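Local structure of aminotransferase class-III (Sphaerobacter thermophilus DSM 20745, 6K8H) at residues R146-Y154 with F160-S168; P198-I209 with Y231-L241. The protein is a class-III aminotransferase, also called an omega-transaminase, belonging to the fold type I family of pyridoxal-phosphate-dependent proteins. All coordinates share one frame; numbering follows the deposited sequence.

Contact 1 of 2, residues R146-Y154 with F160-S168. With PLR ((5-hydroxy-4,6-dimethylpyridin-3-yl)methyl dihydrogen phosphate), chain D.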
loop_
_atom_site.group_PDB
_atom_site.type_symbol
_atom_site.label_atom_id
_atom_site.label_comp_id
_atom_site.label_asym_id
_atom_site.label_seq_id
_atom_site.Cartn_x
_atom_site.Cartn_y
_atom_site.Cartn_z
ATOM N N ARG B 146 -20.468 -5.986 -8.518
ATOM C CA ARG B 146 -20.656 -5.956 -7.072
ATOM C C ARG B 146 -19.822 -7.019 -6.359
ATOM O O ARG B 146 -19.398 -8.019 -6.939
ATOM C CB ARG B 146 -22.127 -6.152 -6.708
ATOM C CG ARG B 146 -23.023 -5.058 -7.232
ATOM C CD ARG B 146 -24.452 -5.251 -6.802
ATOM N NE ARG B 146 -25.217 -4.042 -7.081
ATOM C CZ ARG B 146 -26.491 -3.864 -6.750
ATOM N NH1 ARG B 146 -27.155 -4.829 -6.128
ATOM N NH2 ARG B 146 -27.100 -2.719 -7.052
ATOM N N ILE B 147 -19.626 -6.803 -5.058
ATOM C CA ILE B 147 -18.988 -7.788 -4.200
ATOM C C ILE B 147 -19.836 -7.963 -2.949
ATOM O O ILE B 147 -20.648 -7.109 -2.591
ATOM C CB ILE B 147 -17.548 -7.389 -3.805
ATOM C CG1 ILE B 147 -17.595 -6.275 -2.755
ATOM C CG2 ILE B 147 -16.748 -6.980 -5.047
ATOM C CD1 ILE B 147 -16.275 -5.984 -2.086
ATOM N N ALA B 148 -19.628 -9.092 -2.283
ATOM C CA ALA B 148 -20.253 -9.381 -1.006
ATOM C C ALA B 148 -19.164 -9.529 0.043
ATOM O O ALA B 148 -18.096 -10.083 -0.234
ATOM C CB ALA B 148 -21.103 -10.657 -1.076
ATOM N N LYS B 149 -19.435 -9.009 1.231
ATOM C CA LYS B 149 -18.573 -9.207 2.400
ATOM C C LYS B 149 -19.465 -9.385 3.617
ATOM O O LYS B 149 -20.685 -9.263 3.525
ATOM C CB LYS B 149 -17.605 -8.042 2.603
ATOM C CG LYS B 149 -18.307 -6.711 2.816
ATOM C CD LYS B 149 -17.342 -5.719 3.405
ATOM C CE LYS B 149 -17.054 -6.038 4.851
ATOM N NZ LYS B 149 -16.390 -4.887 5.524
ATOM N N PHE B 150 -18.861 -9.653 4.772
ATOM C CA PHE B 150 -19.614 -9.992 5.973
ATOM C C PHE B 150 -19.647 -8.828 6.962
ATOM O O PHE B 150 -18.640 -8.150 7.180
ATOM C CB PHE B 150 -19.045 -11.268 6.611
ATOM C CG PHE B 150 -19.325 -12.497 5.785
ATOM C CD1 PHE B 150 -18.508 -12.839 4.717
ATOM C CD2 PHE B 150 -20.467 -13.253 6.017
ATOM C CE1 PHE B 150 -18.796 -13.947 3.917
ATOM C CE2 PHE B 150 -20.757 -14.364 5.231
ATOM C CZ PHE B 150 -19.916 -14.713 4.179
ATOM N N ASP B 151 -20.824 -8.619 7.548
ATOM C CA ASP B 151 -21.076 -7.531 8.488
ATOM C C ASP B 151 -20.073 -7.529 9.640
ATOM O O ASP B 151 -19.766 -8.575 10.223
ATOM C CB ASP B 151 -22.495 -7.675 9.029
ATOM C CG ASP B 151 -23.008 -6.411 9.665
ATOM O OD1 ASP B 151 -22.553 -5.321 9.279
ATOM O OD2 ASP B 151 -23.889 -6.497 10.540
ATOM N N GLY B 152 -19.551 -6.348 9.958
ATOM C CA GLY B 152 -18.672 -6.190 11.102
ATOM C C GLY B 152 -17.245 -6.644 10.897
ATOM O O GLY B 152 -16.489 -6.724 11.875
ATOM N N CYS B 153 -16.829 -6.907 9.666
ATOM C CA CYS B 153 -15.508 -7.456 9.417
ATOM C C CYS B 153 -14.601 -6.441 8.733
ATOM O O CYS B 153 -15.030 -5.695 7.843
ATOM C CB CYS B 153 -15.594 -8.701 8.532
ATOM S SG CYS B 153 -16.330 -10.153 9.298
ATOM N N TYR B 154 -13.334 -6.464 9.120
ATOM C CA TYR B 154 -12.346 -5.485 8.682
ATOM C C TYR B 154 -11.464 -6.072 7.587
ATOM O O TYR B 154 -10.988 -7.205 7.707
ATOM C CB TYR B 154 -11.485 -5.041 9.869
ATOM C CG TYR B 154 -10.390 -4.070 9.487
ATOM C CD1 TYR B 154 -10.676 -2.736 9.253
ATOM C CD2 TYR B 154 -9.072 -4.496 9.347
ATOM C CE1 TYR B 154 -9.672 -1.834 8.898
ATOM C CE2 TYR B 154 -8.067 -3.607 8.994
ATOM C CZ TYR B 154 -8.377 -2.282 8.766
ATOM O OH TYR B 154 -7.379 -1.402 8.432
ATOM N N PHE B 160 -14.627 -0.274 -1.112
ATOM C CA PHE B 160 -15.616 -1.341 -1.209
ATOM C C PHE B 160 -15.426 -2.391 -0.117
ATOM O O PHE B 160 -16.413 -2.948 0.379
ATOM C CB PHE B 160 -15.551 -1.964 -2.611
ATOM C CG PHE B 160 -15.825 -0.977 -3.710
ATOM C CD1 PHE B 160 -17.125 -0.630 -4.040
ATOM C CD2 PHE B 160 -14.787 -0.369 -4.389
ATOM C CE1 PHE B 160 -17.383 0.293 -5.038
ATOM C CE2 PHE B 160 -15.037 0.554 -5.386
ATOM C CZ PHE B 160 -16.343 0.879 -5.713
ATOM N N ALA B 161 -14.177 -2.650 0.292
ATOM C CA ALA B 161 -13.901 -3.669 1.298
ATOM C C ALA B 161 -14.247 -3.220 2.712
ATOM O O ALA B 161 -14.444 -4.067 3.591
ATOM C CB ALA B 161 -12.428 -4.076 1.233
ATOM N N GLU B 162 -14.350 -1.916 2.956
ATOM C CA GLU B 162 -14.566 -1.439 4.310
ATOM C C GLU B 162 -16.034 -1.157 4.636
ATOM O O GLU B 162 -16.339 -0.853 5.801
ATOM C CB GLU B 162 -13.712 -0.192 4.560
ATOM C CG GLU B 162 -14.179 1.020 3.807
ATOM C CD GLU B 162 -13.373 2.259 4.128
ATOM O OE1 GLU B 162 -12.371 2.151 4.866
ATOM O OE2 GLU B 162 -13.737 3.344 3.632
ATOM N N VAL B 163 -16.953 -1.295 3.671
ATOM C CA VAL B 163 -18.372 -1.075 3.961
ATOM C C VAL B 163 -18.805 -1.994 5.099
ATOM O O VAL B 163 -18.471 -3.181 5.113
ATOM C CB VAL B 163 -19.221 -1.303 2.696
ATOM C CG1 VAL B 163 -20.696 -1.490 3.061
ATOM C CG2 VAL B 163 -19.070 -0.147 1.726
ATOM N N SER B 164 -19.505 -1.432 6.091
ATOM C CA SER B 164 -20.004 -2.191 7.242
ATOM C C SER B 164 -18.879 -2.808 8.078
ATOM O O SER B 164 -19.076 -3.844 8.718
ATOM C CB SER B 164 -21.014 -3.272 6.827
ATOM O OG SER B 164 -22.201 -2.693 6.317
ATOM N N THR B 165 -17.686 -2.198 8.092
ATOM C CA THR B 165 -16.646 -2.679 9.004
ATOM C C THR B 165 -17.140 -2.628 10.449
ATOM O O THR B 165 -16.871 -3.534 11.246
ATOM C CB THR B 165 -15.366 -1.856 8.861
ATOM O OG1 THR B 165 -14.799 -2.054 7.564
ATOM C CG2 THR B 165 -14.350 -2.281 9.921
ATOM N N GLN B 166 -17.876 -1.583 10.792
ATOM C CA GLN B 166 -18.644 -1.530 12.027
ATOM C C GLN B 166 -20.109 -1.735 11.662
ATOM O O GLN B 166 -20.687 -0.928 10.923
ATOM C CB GLN B 166 -18.426 -0.201 12.755
ATOM C CG GLN B 166 -19.548 0.155 13.698
ATOM C CD GLN B 166 -19.101 1.044 14.828
ATOM O OE1 GLN B 166 -17.905 1.288 15.006
ATOM N NE2 GLN B 166 -20.064 1.539 15.605
ATOM N N SER B 167 -20.691 -2.826 12.145
ATOM C CA SER B 167 -22.100 -3.102 11.898
ATOM C C SER B 167 -22.969 -1.958 12.431
ATOM O O SER B 167 -22.658 -1.335 13.451
ATOM C CB SER B 167 -22.506 -4.428 12.544
ATOM O OG SER B 167 -23.845 -4.753 12.220
ATOM N N SER B 168 -24.059 -1.671 11.705
ATOM C CA SER B 168 -25.117 -0.824 12.253
ATOM C C SER B 168 -25.640 -1.332 13.589
ATOM O O SER B 168 -26.126 -0.539 14.403
ATOM C CB SER B 168 -26.253 -0.681 11.237
ATOM O OG SER B 168 -27.116 -1.803 11.267
HETATM N N1 PLR D . -7.301 -7.824 6.188
HETATM C C2 PLR D . -7.209 -8.185 7.463
HETATM C C2A PLR D . -7.976 -9.375 7.939
HETATM C C3 PLR D . -6.384 -7.469 8.342
HETATM O O3 PLR D . -6.307 -7.870 9.626
HETATM C C4 PLR D . -5.662 -6.356 7.867
HETATM C C4A PLR D . -4.792 -5.605 8.774
HETATM C C5 PLR D . -5.776 -6.008 6.517
HETATM C C6 PLR D . -6.614 -6.755 5.735
HETATM C C5A PLR D . -5.054 -4.817 5.945
HETATM O O4P PLR D . -3.605 -4.962 5.842
HETATM P P PLR D . -2.679 -3.647 5.877
HETATM O O1P PLR D . -3.218 -2.758 4.804
HETATM O O2P PLR D . -2.847 -3.057 7.230
HETATM O O3P PLR D . -1.279 -4.103 5.619
HETATM O O HOH W 1 -24.412 -3.432 9.445
#

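Contact 2 of 2, residues P198-I209 with Y231-L241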
loop_
_atom_site.group_PDB
_atom_site.type_symbol
_atom_site.label_atom_id
_atom_site.label_comp_id
_atom_site.label_asym_id
_atom_site.label_seq_id
_atom_site.Cartn_x
_atom_site.Cartn_y
_atom_site.Cartn_z
ATOM N N PRO B 198 -24.419 -12.146 6.645
ATOM C CA PRO B 198 -24.232 -12.463 8.074
ATOM C C PRO B 198 -23.233 -13.590 8.324
ATOM O O PRO B 198 -23.462 -14.733 7.896
ATOM C CB PRO B 198 -25.643 -12.861 8.527
ATOM C CG PRO B 198 -26.304 -13.412 7.277
ATOM C CD PRO B 198 -25.653 -12.727 6.086
ATOM N N PHE B 199 -22.132 -13.294 9.030
ATOM C CA PHE B 199 -21.101 -14.307 9.254
ATOM C C PHE B 199 -21.673 -15.467 10.070
ATOM O O PHE B 199 -22.423 -15.262 11.027
ATOM C CB PHE B 199 -19.888 -13.680 9.957
ATOM C CG PHE B 199 -18.641 -14.542 9.950
ATOM C CD1 PHE B 199 -17.812 -14.592 8.833
ATOM C CD2 PHE B 199 -18.297 -15.298 11.062
ATOM C CE1 PHE B 199 -16.652 -15.364 8.825
ATOM C CE2 PHE B 199 -17.144 -16.080 11.051
ATOM C CZ PHE B 199 -16.325 -16.113 9.926
ATOM N N ASN B 200 -21.362 -16.698 9.645
ATOM C CA ASN B 200 -21.781 -17.924 10.349
ATOM C C ASN B 200 -23.301 -18.089 10.403
ATOM O O ASN B 200 -23.842 -18.733 11.309
ATOM C CB ASN B 200 -21.203 -17.992 11.769
ATOM C CG ASN B 200 -19.947 -18.829 11.842
ATOM O OD1 ASN B 200 -19.777 -19.776 11.075
ATOM N ND2 ASN B 200 -19.053 -18.483 12.765
ATOM N N ASP B 201 -24.011 -17.507 9.442
ATOM C CA ASP B 201 -25.455 -17.676 9.306
ATOM C C ASP B 201 -25.657 -18.098 7.851
ATOM O O ASP B 201 -25.795 -17.257 6.955
ATOM C CB ASP B 201 -26.175 -16.373 9.692
ATOM C CG ASP B 201 -27.645 -16.350 9.297
ATOM O OD1 ASP B 201 -28.156 -17.324 8.703
ATOM O OD2 ASP B 201 -28.290 -15.320 9.590
ATOM N N ILE B 202 -25.646 -19.411 7.609
ATOM C CA ILE B 202 -25.598 -19.874 6.225
ATOM C C ILE B 202 -26.924 -19.611 5.520
ATOM O O ILE B 202 -26.949 -19.358 4.314
ATOM C CB ILE B 202 -25.185 -21.359 6.151
ATOM C CG1 ILE B 202 -24.925 -21.783 4.693
ATOM C CG2 ILE B 202 -26.239 -22.254 6.777
ATOM C CD1 ILE B 202 -23.956 -20.880 3.941
ATOM N N ASP B 203 -28.041 -19.636 6.248
ATOM C CA ASP B 203 -29.340 -19.409 5.615
ATOM C C ASP B 203 -29.437 -18.012 5.006
ATOM O O ASP B 203 -29.774 -17.856 3.821
ATOM C CB ASP B 203 -30.456 -19.637 6.634
ATOM C CG ASP B 203 -31.828 -19.390 6.052
ATOM O OD1 ASP B 203 -32.277 -20.207 5.221
ATOM O OD2 ASP B 203 -32.455 -18.373 6.435
ATOM N N GLY B 204 -29.182 -16.981 5.813
ATOM C CA GLY B 204 -29.219 -15.624 5.295
ATOM C C GLY B 204 -28.165 -15.380 4.232
ATOM O O GLY B 204 -28.420 -14.704 3.229
ATOM N N THR B 205 -26.967 -15.938 4.433
ATOM C CA THR B 205 -25.896 -15.818 3.449
ATOM C C THR B 205 -26.331 -16.375 2.096
ATOM O O THR B 205 -26.160 -15.726 1.054
ATOM C CB THR B 205 -24.647 -16.548 3.962
ATOM O OG1 THR B 205 -24.079 -15.822 5.062
ATOM C CG2 THR B 205 -23.607 -16.713 2.874
ATOM N N GLU B 206 -26.920 -17.576 2.098
ATOM C CA GLU B 206 -27.365 -18.192 0.852
ATOM C C GLU B 206 -28.487 -17.392 0.211
ATOM O O GLU B 206 -28.479 -17.180 -1.008
ATOM C CB GLU B 206 -27.805 -19.635 1.106
ATOM C CG GLU B 206 -26.642 -20.597 1.298
ATOM C CD GLU B 206 -27.073 -22.055 1.328
ATOM O OE1 GLU B 206 -28.251 -22.327 1.665
ATOM O OE2 GLU B 206 -26.234 -22.927 1.009
ATOM N N ARG B 207 -29.456 -16.928 1.007
ATOM C CA ARG B 207 -30.566 -16.182 0.421
ATOM C C ARG B 207 -30.074 -14.895 -0.242
ATOM O O ARG B 207 -30.531 -14.535 -1.338
ATOM C CB ARG B 207 -31.618 -15.873 1.488
ATOM C CG ARG B 207 -32.442 -17.078 1.970
ATOM C CD ARG B 207 -33.501 -16.636 2.995
ATOM N NE ARG B 207 -32.945 -16.525 4.345
ATOM C CZ ARG B 207 -33.276 -15.586 5.236
ATOM N NH1 ARG B 207 -34.167 -14.650 4.922
ATOM N NH2 ARG B 207 -32.705 -15.581 6.446
ATOM N N LEU B 208 -29.122 -14.202 0.394
ATOM C CA LEU B 208 -28.593 -12.972 -0.191
ATOM C C LEU B 208 -27.768 -13.243 -1.448
ATOM O O LEU B 208 -27.877 -12.503 -2.435
ATOM C CB LEU B 208 -27.769 -12.216 0.847
ATOM C CG LEU B 208 -28.621 -11.393 1.811
ATOM C CD1 LEU B 208 -27.803 -11.007 3.041
ATOM C CD2 LEU B 208 -29.160 -10.150 1.119
ATOM N N ILE B 209 -26.930 -14.274 -1.433
ATOM C CA ILE B 209 -26.134 -14.579 -2.656
ATOM C C ILE B 209 -27.080 -14.972 -3.801
ATOM O O ILE B 209 -26.897 -14.481 -4.916
ATOM C CB ILE B 209 -25.069 -15.648 -2.361
ATOM C CG1 ILE B 209 -23.968 -15.067 -1.469
ATOM C CG2 ILE B 209 -24.518 -16.215 -3.655
ATOM C CD1 ILE B 209 -23.061 -16.080 -0.849
ATOM N N TYR B 231 -13.770 -16.071 16.368
ATOM C CA TYR B 231 -14.470 -17.341 16.291
ATOM C C TYR B 231 -14.584 -17.722 14.823
ATOM O O TYR B 231 -15.168 -16.960 14.039
ATOM C CB TYR B 231 -15.849 -17.253 16.942
ATOM C CG TYR B 231 -16.607 -18.548 16.898
ATOM C CD1 TYR B 231 -16.312 -19.580 17.778
ATOM C CD2 TYR B 231 -17.605 -18.749 15.958
ATOM C CE1 TYR B 231 -17.010 -20.775 17.727
ATOM C CE2 TYR B 231 -18.301 -19.926 15.901
ATOM C CZ TYR B 231 -18.003 -20.937 16.783
ATOM O OH TYR B 231 -18.713 -22.111 16.709
ATOM N N PRO B 232 -14.045 -18.870 14.416
ATOM C CA PRO B 232 -13.895 -19.163 12.987
ATOM C C PRO B 232 -15.215 -19.455 12.292
ATOM O O PRO B 232 -16.224 -19.809 12.909
ATOM C CB PRO B 232 -12.991 -20.402 12.966
ATOM C CG PRO B 232 -12.400 -20.501 14.343
ATOM C CD PRO B 232 -13.372 -19.862 15.270
ATOM N N ALA B 233 -15.194 -19.273 10.969
ATOM C CA ALA B 233 -16.265 -19.778 10.122
ATOM C C ALA B 233 -16.447 -21.271 10.376
ATOM O O ALA B 233 -15.478 -22.042 10.357
ATOM C CB ALA B 233 -15.938 -19.515 8.645
ATOM N N GLU B 234 -17.698 -21.671 10.655
ATOM C CA GLU B 234 -17.964 -23.065 10.975
ATOM C C GLU B 234 -17.926 -23.915 9.701
ATOM O O GLU B 234 -18.242 -23.426 8.611
ATOM C CB GLU B 234 -19.311 -23.193 11.694
ATOM C CG GLU B 234 -19.261 -22.594 13.106
ATOM C CD GLU B 234 -20.607 -22.565 13.837
ATOM O OE1 GLU B 234 -21.670 -22.575 13.172
ATOM O OE2 GLU B 234 -20.594 -22.513 15.093
ATOM N N PRO B 235 -17.523 -25.186 9.816
ATOM C CA PRO B 235 -17.231 -25.975 8.599
ATOM C C PRO B 235 -18.407 -26.116 7.646
ATOM O O PRO B 235 -18.225 -25.923 6.431
ATOM C CB PRO B 235 -16.781 -27.332 9.164
ATOM C CG PRO B 235 -16.235 -27.008 10.534
ATOM C CD PRO B 235 -17.081 -25.870 11.051
ATOM N N ALA B 236 -19.612 -26.411 8.149
ATOM C CA ALA B 236 -20.770 -26.539 7.264
ATOM C C ALA B 236 -21.067 -25.229 6.536
ATOM O O ALA B 236 -21.372 -25.230 5.334
ATOM C CB ALA B 236 -21.994 -26.992 8.063
ATOM N N PHE B 237 -20.986 -24.106 7.259
ATOM C CA PHE B 237 -21.199 -22.786 6.668
ATOM C C PHE B 237 -20.221 -22.529 5.528
ATOM O O PHE B 237 -20.616 -22.115 4.434
ATOM C CB PHE B 237 -21.064 -21.723 7.765
ATOM C CG PHE B 237 -20.864 -20.317 7.253
ATOM C CD1 PHE B 237 -21.945 -19.539 6.888
ATOM C CD2 PHE B 237 -19.599 -19.767 7.170
ATOM C CE1 PHE B 237 -21.768 -18.245 6.439
ATOM C CE2 PHE B 237 -19.415 -18.464 6.717
ATOM C CZ PHE B 237 -20.504 -17.709 6.349
ATOM N N LEU B 238 -18.934 -22.794 5.762
ATOM C CA LEU B 238 -17.912 -22.477 4.769
ATOM C C LEU B 238 -17.998 -23.422 3.571
ATOM O O LEU B 238 -17.758 -23.013 2.427
ATOM C CB LEU B 238 -16.530 -22.522 5.429
ATOM C CG LEU B 238 -15.353 -21.796 4.757
ATOM C CD1 LEU B 238 -15.551 -20.277 4.741
ATOM C CD2 LEU B 238 -14.035 -22.161 5.454
ATOM N N GLN B 239 -18.359 -24.685 3.811
ATOM C CA GLN B 239 -18.523 -25.629 2.707
ATOM C C GLN B 239 -19.704 -25.244 1.827
ATOM O O GLN B 239 -19.609 -25.284 0.593
ATOM C CB GLN B 239 -18.699 -27.054 3.246
ATOM C CG GLN B 239 -17.445 -27.645 3.921
ATOM C CD GLN B 239 -17.764 -28.795 4.881
ATOM O OE1 GLN B 239 -18.803 -29.459 4.758
ATOM N NE2 GLN B 239 -16.871 -29.029 5.849
ATOM N N ARG B 240 -20.819 -24.840 2.437
ATOM C CA ARG B 240 -21.958 -24.422 1.630
ATOM C C ARG B 240 -21.687 -23.111 0.901
ATOM O O ARG B 240 -22.166 -22.919 -0.228
ATOM C CB ARG B 240 -23.197 -24.322 2.510
ATOM C CG ARG B 240 -23.707 -25.701 2.923
ATOM C CD ARG B 240 -24.803 -25.615 3.968
ATOM N NE ARG B 240 -25.909 -24.760 3.539
ATOM C CZ ARG B 240 -27.093 -24.724 4.140
ATOM N NH1 ARG B 240 -27.328 -25.503 5.192
ATOM N NH2 ARG B 240 -28.035 -23.904 3.695
ATOM N N LEU B 241 -20.926 -22.204 1.523
ATOM C CA LEU B 241 -20.508 -20.991 0.829
ATOM C C LEU B 241 -19.662 -21.333 -0.390
ATOM O O LEU B 241 -19.846 -20.746 -1.471
ATOM C CB LEU B 241 -19.731 -20.068 1.784
ATOM C CG LEU B 241 -19.197 -18.752 1.186
ATOM C CD1 LEU B 241 -20.337 -17.890 0.665
ATOM C CD2 LEU B 241 -18.344 -17.971 2.202
HETATM O O HOH W 2 -22.255 -21.253 11.159
#

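Contact 1 of 2, residues R146-Y154 with F160-S168
The ring of Tyr154 meets both of its neighbours here with its edge: the methyl CG2 of Thr165 lies in the ring plane, 3.8 Å from Tyr154 CD1. Around the same rim, Tyr154 CE2 comes within 3.8 Å of C4A of (5-hydroxy-4,6-dimethylpyridin-3-yl)methyl dihydrogen phosphate. With CG opposite the backbone N (chi1 177°), the tyrosine side chain runs alongside that of Thr165 and points the same way. The second flat group, the carboxylate of Asp151, divides its oxygens. OD2 accepts from Ser167 OG in a bond modelled so short that its length is doubtful, and it also receives Tyr386 OH, while OD1 takes a 2.7 Å bond from a water that in turn accepts from Ser168 N.

Between these groups lies the buried amine of Lys149, probably charged, which meets no carboxylate of the two segments and is held by carbonyls instead. Its chain bends at chi3 (-73°) and brings NZ to three of them. Two belong to the opposite segment, with NZ 2.7 Å from Val163 O and 2.9 Å from Ala161 O, each approached from outside the carbonyl plane. The third, Cys153 O at 2.8 Å from NZ, is met in the carbonyl plane; as Cys153 ends the turn 150-153, this bond ties lysine and turn together. The three dipoles would be expected to stabilise a positive charge. Gly152 N adds a 2.8 Å bond to Ser164 O, nearly in line with the carbonyl, where the turn 150-153 faces the turn 162-165.

Strand 146-150 is a parallel member of the seven-stranded sheet of the fold type I large domain, and, as is usual in that fold, the loop at its C-terminal end supplies a residue of the ligand pocket, here Tyr154.

Contact 2 of 2, residues P198-I209 with Y231-L241
Helices 202-209 and 235-241 run almost parallel, their N-to-C directions 12° apart and their axes 10.3 Å apart at closest approach, with the residues leading into each helix also in contact. The ring of Phe237 packs against Phe199, Asn200 and the first turn of helix 202-209. It turns an edge to the face of Phe199, the planes inclined at 56°, and one of its own faces receives Asn200 CA in a CH-pi contact, 3.9 Å from the ring centroid. Ile202 CA and Thr205 OG1 border the same ring in its plane.

The amide of Asn200 reads the opposite backbone in both senses. Its OD1 accepts from Glu234 N at 2.8 Å, on a lone pair in the carbonyl plane. Its ND2 donates to Pro232 O at 3.1 Å; that oxygen lies in the amide plane of Asn200, whereas ND2 stands above the carbonyl plane of Pro232. Farther along, Arg240 holds Glu206 side-on: NH2 lies 2.6 Å from OE1, and NE lies 3.1 Å from OE2. Both nitrogens approach from above the carboxylate, whose plane makes 51° with the guanidinium. A bend at chi3 lets the guanidinium fold over Ile202, so that CG2 sits over its centre. Ile209 CD1 touches Leu241 CD1 at 3.6 Å.

Thus the amide binds backbone on either side of Ala233, just at the N-cap residue Glu234, while an apolar interior gives way to an ion pair at exposed Arg240, its strength probably moderated by solvent.

In the fold
Contact 1 is a buried contact at the sheet, whereas contact 2 is partly buried and lies farther from the centre of the chain, with an exposed arginine at its border. Both belong to the same large domain: contact 1 holds strand 146-150, and both helices of contact 2 touch Phe150 of that strand; the first also reaches strand 194-197 and the second strand 216-221. Phe150 thus joins the contacts directly, its CE2 lying 3.5 Å from Phe237 CZ. The chemistry follows position. Near the ligand pocket and the second subunit, backbone carbonyls and polar side-chain bonds prevail; between the two helices, rings and aliphatic groups pack inside and an ion pair closes the border.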